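Local coordinates for protein lyase/mutase (Burkholderia cenocepacia, PDB 4LSB) that belongs to the phosphoenolpyruvate phosphomutase family of TIM-barrel enzymes and holds a bound magnesium ion, at residues G224-S227 with L228-A232; G242-L245 with A246-A249; R276-N279 with R280-A284. All coordinates share one frame; numbering follows the deposited sequence.

All three interactions are local, each made within one continuous run of chain, and all three touch the second subunit. Interaction 1 lies at the surface, where a loop enters helix 228-233, and a serine and a glutamate cap that helix. Interaction 2 is buried at the start of the next helix, 244-263, where the N-cap is a glycine, a water meets an amide of the first turn, and a buried arginine folds back to bond a loop and the second subunit. Interaction 3, partly buried on helix 275-283 and about 23 Å from interaction 2 between centres, mixes a salt bridge on one flank with aromatic packing on the other.

Interaction 1: residues G224-S227 with L228-A232; sequences GLLS and LDELA
The backbone runs extended through Leu-226 and Ser-227, then turns into helix 228-233 at Leu-228, and the amide of Leu-231 reaches back to Ser-227 O at 2.9 Å to close the first turn. That oxygen also lies against the side chain of Leu-231, whose CG is 3.4 Å from it. Ser-227 OG sits between its own backbone N and carbonyl carbon (chi1 67°), which turns the hydroxyl toward the start of the helix, where it accepts from Glu-230 N at 3.1 Å. Glu-230 returns the favour: its chain is extended beyond CG, and OE1 takes the amide hydrogen of Ser-227 N at 2.9 Å, through the anti lone pair and at a nearly straight 164°. This reciprocal pair is a capping box, with Ser-227 as the N-cap; it ties together the loop after strand 215-218 and the helix that follows in the barrel. Leu-226, just before the N-cap, and Leu-231, four residues after it, add the hydrophobic staple that accompanies such a box. CD1 of Leu-226 meets CD2 of Leu-231 at 3.8 Å, the two side chains crossing at about a right angle, while Leu-226 CD2 lies 3.7 Å from Glu-230 OE1. Both leucines also touch Ile-204 of helix 201-211, and Leu-231 reaches Val-239 of strand 238-240. On the subunit interface, Ser-227 packs on Thr-265 of the second subunit.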
loop_
_atom_site.group_PDB
_atom_site.type_symbol
_atom_site.label_atom_id
_atom_site.label_comp_id
_atom_site.label_asym_id
_atom_site.label_seq_id
_atom_site.Cartn_x
_atom_site.Cartn_y
_atom_site.Cartn_z
ATOM N N GLY B 224 7.078 22.366 12.270
ATOM C CA GLY B 224 6.445 21.951 13.522
ATOM C C GLY B 224 5.000 21.503 13.384
ATOM O O GLY B 224 4.369 21.636 12.312
ATOM N N LEU B 225 4.471 20.975 14.478
ATOM C CA LEU B 225 3.141 20.375 14.495
ATOM C C LEU B 225 2.167 21.227 15.296
ATOM O O LEU B 225 2.517 21.772 16.356
ATOM C CB LEU B 225 3.177 18.983 15.128
ATOM C CG LEU B 225 3.762 17.922 14.230
ATOM C CD1 LEU B 225 3.882 16.687 15.068
ATOM C CD2 LEU B 225 2.912 17.727 12.965
ATOM N N LEU B 226 0.944 21.304 14.787
ATOM C CA LEU B 226 -0.157 21.912 15.503
ATOM C C LEU B 226 -1.344 20.914 15.536
ATOM O O LEU B 226 -1.433 20.029 14.688
ATOM C CB LEU B 226 -0.552 23.218 14.809
ATOM C CG LEU B 226 0.501 24.318 14.883
ATOM C CD1 LEU B 226 0.104 25.455 13.941
ATOM C CD2 LEU B 226 0.756 24.824 16.305
ATOM N N SER B 227 -2.190 21.012 16.554
ATOM C CA SER B 227 -3.314 20.148 16.651
ATOM C C SER B 227 -4.426 20.738 15.814
ATOM O O SER B 227 -4.413 21.905 15.444
ATOM C CB SER B 227 -3.788 19.968 18.082
ATOM O OG SER B 227 -4.299 21.189 18.572
ATOM N N LEU B 228 -5.406 19.924 15.537
ATOM C CA LEU B 228 -6.601 20.407 14.825
ATOM C C LEU B 228 -7.310 21.562 15.566
ATOM O O LEU B 228 -7.780 22.493 14.946
ATOM C CB LEU B 228 -7.586 19.255 14.657
ATOM C CG LEU B 228 -8.825 19.600 13.840
ATOM C CD1 LEU B 228 -8.474 19.958 12.392
ATOM C CD2 LEU B 228 -9.872 18.473 13.931
ATOM N N ASP B 229 -7.375 21.483 16.901
ATOM C CA ASP B 229 -7.959 22.534 17.690
ATOM C C ASP B 229 -7.128 23.824 17.600
ATOM O O ASP B 229 -7.718 24.901 17.480
ATOM C CB ASP B 229 -8.114 22.079 19.156
ATOM C CG ASP B 229 -8.609 23.170 20.057
ATOM O OD1 ASP B 229 -9.714 23.631 19.825
ATOM O OD2 ASP B 229 -7.884 23.561 21.015
ATOM N N GLU B 230 -5.784 23.722 17.650
ATOM C CA GLU B 230 -4.928 24.906 17.496
ATOM C C GLU B 230 -5.176 25.493 16.142
ATOM O O GLU B 230 -5.290 26.683 15.994
ATOM C CB GLU B 230 -3.426 24.604 17.690
ATOM C CG GLU B 230 -3.067 24.355 19.154
ATOM C CD GLU B 230 -1.689 23.730 19.370
ATOM O OE1 GLU B 230 -1.279 22.778 18.662
ATOM O OE2 GLU B 230 -1.001 24.196 20.289
ATOM N N LEU B 231 -5.256 24.650 15.120
ATOM C CA LEU B 231 -5.467 25.169 13.756
ATOM C C LEU B 231 -6.831 25.824 13.614
ATOM O O LEU B 231 -6.930 26.898 13.000
ATOM C CB LEU B 231 -5.202 24.076 12.684
ATOM C CG LEU B 231 -3.718 23.658 12.651
ATOM C CD1 LEU B 231 -3.498 22.287 12.076
ATOM C CD2 LEU B 231 -2.952 24.643 11.850
ATOM N N ALA B 232 -7.862 25.244 14.223
ATOM C CA ALA B 232 -9.168 25.863 14.203
ATOM C C ALA B 232 -9.123 27.279 14.847
ATOM O O ALA B 232 -9.733 28.219 14.340
ATOM C CB ALA B 232 -10.190 24.953 14.908
#

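Interaction 2: residues G242-L245 with A246-A249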
loop_
_atom_site.group_PDB
_atom_site.type_symbol
_atom_site.label_atom_id
_atom_site.label_comp_id
_atom_site.label_asym_id
_atom_site.label_seq_id
_atom_site.Cartn_x
_atom_site.Cartn_y
_atom_site.Cartn_z
ATOM N N GLY B 242 -0.956 15.112 3.308
ATOM C CA GLY B 242 -0.118 14.779 2.170
ATOM C C GLY B 242 0.285 13.303 2.248
ATOM O O GLY B 242 -0.575 12.435 2.480
ATOM N N GLY B 243 1.563 13.045 2.036
ATOM C CA GLY B 243 2.079 11.640 2.056
ATOM C C GLY B 243 2.402 11.096 3.443
ATOM O O GLY B 243 3.033 10.045 3.542
ATOM N N ALA B 244 2.026 11.799 4.514
ATOM C CA ALA B 244 2.488 11.412 5.849
ATOM C C ALA B 244 1.948 10.121 6.358
ATOM O O ALA B 244 2.628 9.434 7.135
ATOM C CB ALA B 244 2.230 12.512 6.856
ATOM N N LEU B 245 0.719 9.782 5.985
ATOM C CA LEU B 245 0.211 8.464 6.364
ATOM C C LEU B 245 1.005 7.350 5.652
ATOM O O LEU B 245 1.371 6.330 6.284
ATOM C CB LEU B 245 -1.276 8.326 6.129
ATOM C CG LEU B 245 -2.133 9.104 7.103
ATOM C CD1 LEU B 245 -3.587 9.171 6.652
ATOM C CD2 LEU B 245 -1.967 8.508 8.507
ATOM N N ALA B 246 1.258 7.522 4.355
ATOM C CA ALA B 246 2.062 6.559 3.610
ATOM C C ALA B 246 3.454 6.448 4.240
ATOM O O ALA B 246 3.986 5.346 4.391
ATOM C CB ALA B 246 2.150 6.963 2.125
ATOM N N ARG B 247 4.020 7.568 4.676
ATOM C CA ARG B 247 5.329 7.564 5.281
ATOM C C ARG B 247 5.275 6.966 6.716
ATOM O O ARG B 247 6.209 6.356 7.153
ATOM C CB ARG B 247 5.991 8.961 5.213
ATOM C CG ARG B 247 6.314 9.428 3.807
ATOM C CD ARG B 247 7.131 10.727 3.766
ATOM N NE ARG B 247 6.318 11.877 4.237
ATOM C CZ ARG B 247 6.344 12.388 5.457
ATOM N NH1 ARG B 247 7.179 11.936 6.375
ATOM N NH2 ARG B 247 5.541 13.414 5.754
ATOM N N ALA B 248 4.180 7.131 7.440
ATOM C CA ALA B 248 4.028 6.427 8.695
ATOM C C ALA B 248 4.061 4.898 8.483
ATOM O O ALA B 248 4.730 4.140 9.223
ATOM C CB ALA B 248 2.761 6.852 9.378
ATOM N N ALA B 249 3.311 4.440 7.505
ATOM C CA ALA B 249 3.243 2.997 7.226
ATOM C C ALA B 249 4.664 2.480 6.864
ATOM O O ALA B 249 5.139 1.434 7.329
ATOM C CB ALA B 249 2.301 2.759 6.082
HETATM O O HOH W 1 -0.514 9.836 3.162
#
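Arg-247 sets its CG beside the backbone N and anti to the carbonyl carbon (chi1 -66°), and a bend at chi3 (-68°) then folds the chain back over the first turn of helix 244-263, toward Gly-243 and Ala-244. CG passes 3.3 Å from Gly-243 O. Farther out, one face of the guanidinium lies over Ala-244 CA, and NH2 comes within 3.6 Å of Ala-244 CB. The polar ends are held from two chains: NH2 bonds to Gly-220 O, and NH1 to Val-273 O of the second subunit. Gly-243 is the N-cap but has no side chain to cap with. Instead, a water accepts from Ala-246 N at 3.1 Å and donates to Gly-242 O at 2.7 Å, bridging the loop to an amide of the first turn. The regular ladder begins here, Arg-247 N to Gly-243 O at 2.9 Å, with the donor in the carbonyl plane, followed by Ala-248 N to Ala-244 O at 2.8 Å and Ala-249 N to Leu-245 O. In the fold, this is the helix start after strand 238-240 of the TIM barrel, in the same region as the magnesium ion. Trp-38 packs against Leu-245, Ala-246 and Ala-249, while Ala-248 meets Phe-268 of the second subunit, so the turn lies between the loop after strand 32-34 and the partner chain.

Interaction 3: residues R276-N279 with R280-A284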
loop_
_atom_site.group_PDB
_atom_site.type_symbol
_atom_site.label_atom_id
_atom_site.label_comp_id
_atom_site.label_asym_id
_atom_site.label_seq_id
_atom_site.Cartn_x
_atom_site.Cartn_y
_atom_site.Cartn_z
ATOM N N ARG B 276 -7.192 -11.654 11.615
ATOM C CA ARG B 276 -8.602 -11.970 11.880
ATOM C C ARG B 276 -9.541 -10.725 11.783
ATOM O O ARG B 276 -10.671 -10.759 11.232
ATOM C CB ARG B 276 -8.645 -12.637 13.271
ATOM C CG ARG B 276 -10.009 -12.971 13.799
ATOM C CD ARG B 276 -9.894 -14.011 14.927
ATOM N NE ARG B 276 -11.165 -14.181 15.612
ATOM C CZ ARG B 276 -11.663 -13.362 16.546
ATOM N NH1 ARG B 276 -11.019 -12.265 16.952
ATOM N NH2 ARG B 276 -12.844 -13.645 17.078
ATOM N N ASP B 277 -9.077 -9.636 12.343
ATOM C CA ASP B 277 -9.816 -8.381 12.371
ATOM C C ASP B 277 -9.958 -7.752 10.966
ATOM O O ASP B 277 -11.099 -7.427 10.509
ATOM C CB ASP B 277 -9.129 -7.405 13.337
ATOM C CG ASP B 277 -9.320 -7.791 14.839
ATOM O OD1 ASP B 277 -9.996 -8.777 15.131
ATOM O OD2 ASP B 277 -8.725 -7.124 15.684
ATOM N N ILE B 278 -8.836 -7.633 10.264
ATOM C CA ILE B 278 -8.833 -6.980 8.930
ATOM C C ILE B 278 -9.611 -7.838 7.925
ATOM O O ILE B 278 -10.385 -7.298 7.130
ATOM C CB ILE B 278 -7.394 -6.557 8.453
ATOM C CG1 ILE B 278 -7.509 -5.730 7.184
ATOM C CG2 ILE B 278 -6.460 -7.747 8.262
ATOM C CD1 ILE B 278 -6.338 -4.806 7.063
ATOM N N ASN B 279 -9.488 -9.171 7.986
ATOM C CA ASN B 279 -10.354 -10.002 7.164
ATOM C C ASN B 279 -11.840 -9.850 7.458
ATOM O O ASN B 279 -12.638 -9.884 6.533
ATOM C CB ASN B 279 -9.963 -11.473 7.202
ATOM C CG ASN B 279 -8.711 -11.729 6.411
ATOM O OD1 ASN B 279 -8.605 -11.344 5.268
ATOM N ND2 ASN B 279 -7.758 -12.391 7.022
ATOM N N ARG B 280 -12.189 -9.667 8.728
ATOM C CA ARG B 280 -13.586 -9.417 9.109
ATOM C C ARG B 280 -14.043 -8.071 8.571
ATOM O O ARG B 280 -15.061 -7.979 7.894
ATOM C CB ARG B 280 -13.772 -9.473 10.651
ATOM C CG ARG B 280 -15.220 -9.186 11.116
ATOM C CD ARG B 280 -15.422 -9.290 12.636
ATOM N NE ARG B 280 -14.682 -8.266 13.383
ATOM C CZ ARG B 280 -13.544 -8.442 14.085
ATOM N NH1 ARG B 280 -12.938 -9.636 14.208
ATOM N NH2 ARG B 280 -13.001 -7.385 14.700
ATOM N N TRP B 281 -13.289 -7.020 8.862
ATOM C CA TRP B 281 -13.654 -5.694 8.364
ATOM C C TRP B 281 -13.812 -5.645 6.818
ATOM O O TRP B 281 -14.792 -5.141 6.319
ATOM C CB TRP B 281 -12.664 -4.633 8.754
ATOM C CG TRP B 281 -12.325 -4.528 10.157
ATOM C CD1 TRP B 281 -13.128 -4.766 11.225
ATOM C CD2 TRP B 281 -11.084 -4.100 10.674
ATOM N NE1 TRP B 281 -12.438 -4.542 12.391
ATOM C CE2 TRP B 281 -11.172 -4.138 12.072
ATOM C CE3 TRP B 281 -9.875 -3.714 10.086
ATOM C CZ2 TRP B 281 -10.124 -3.785 12.888
ATOM C CZ3 TRP B 281 -8.830 -3.380 10.906
ATOM C CH2 TRP B 281 -8.953 -3.406 12.285
ATOM N N PHE B 282 -12.846 -6.189 6.066
ATOM C CA PHE B 282 -12.924 -6.100 4.616
ATOM C C PHE B 282 -13.934 -7.039 3.988
ATOM O O PHE B 282 -14.301 -6.831 2.835
ATOM C CB PHE B 282 -11.529 -6.282 3.972
ATOM C CG PHE B 282 -10.600 -5.083 4.144
ATOM C CD1 PHE B 282 -11.026 -3.901 4.764
ATOM C CD2 PHE B 282 -9.328 -5.111 3.655
ATOM C CE1 PHE B 282 -10.175 -2.802 4.891
ATOM C CE2 PHE B 282 -8.479 -4.005 3.777
ATOM C CZ PHE B 282 -8.896 -2.864 4.396
ATOM N N ALA B 283 -14.374 -8.068 4.731
ATOM C CA ALA B 283 -15.501 -8.893 4.325
ATOM C C ALA B 283 -16.838 -8.132 4.291
ATOM O O ALA B 283 -17.747 -8.482 3.543
ATOM C CB ALA B 283 -15.616 -10.125 5.247
ATOM N N ALA B 284 -16.963 -7.055 5.048
ATOM C CA ALA B 284 -18.205 -6.285 5.037
ATOM C C ALA B 284 -18.435 -5.612 3.681
ATOM O O ALA B 284 -17.505 -5.272 2.983
ATOM C CB ALA B 284 -18.178 -5.254 6.139
#
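Asp-277 OD1 is gripped by both terminal nitrogens of Arg-280, with NH1 at 3.2 Å and NH2 at a weaker 3.3 Å. The two side chains lie side by side and point the same way, a bend at chi3 (66°) carrying the guanidinium back along the helix to the acid. The salt bridge is not coplanar: the carboxylate and guanidinium planes are 68° apart, and NH1 meets OD1 on its anti side, out of the carboxylate plane. Arg-276 NH1 stands 4.3 Å from Arg-280 NH1, so the carboxylate may offset some of the like charge there. The bridge spans three residues on helix 275-283, a short helix that sits between helix 40-48 of its own chain and helix 244-263 of the second subunit, as part of the dimer interface. On another flank, Trp-281 places one ring face over the backbone of Asp-277, whose O lies 3.1 Å above the ring plane and accepts from Trp-281 N at 2.8 Å. Asp-277 CB adds a CH-pi contact, 4.2 Å from the centroid of the six-membered ring. One residue along, Ile-278 CG1 sits 4.1 Å from the Phe-282 ring centroid, over the face. Trp-281 and Phe-282 both touch Leu-45 and Met-48, while Ile-278 packs on Leu-250 and Trp-281 on Leu-254 of the second subunit, and Asn-279 OD1 accepts from Asp-69 N of that subunit.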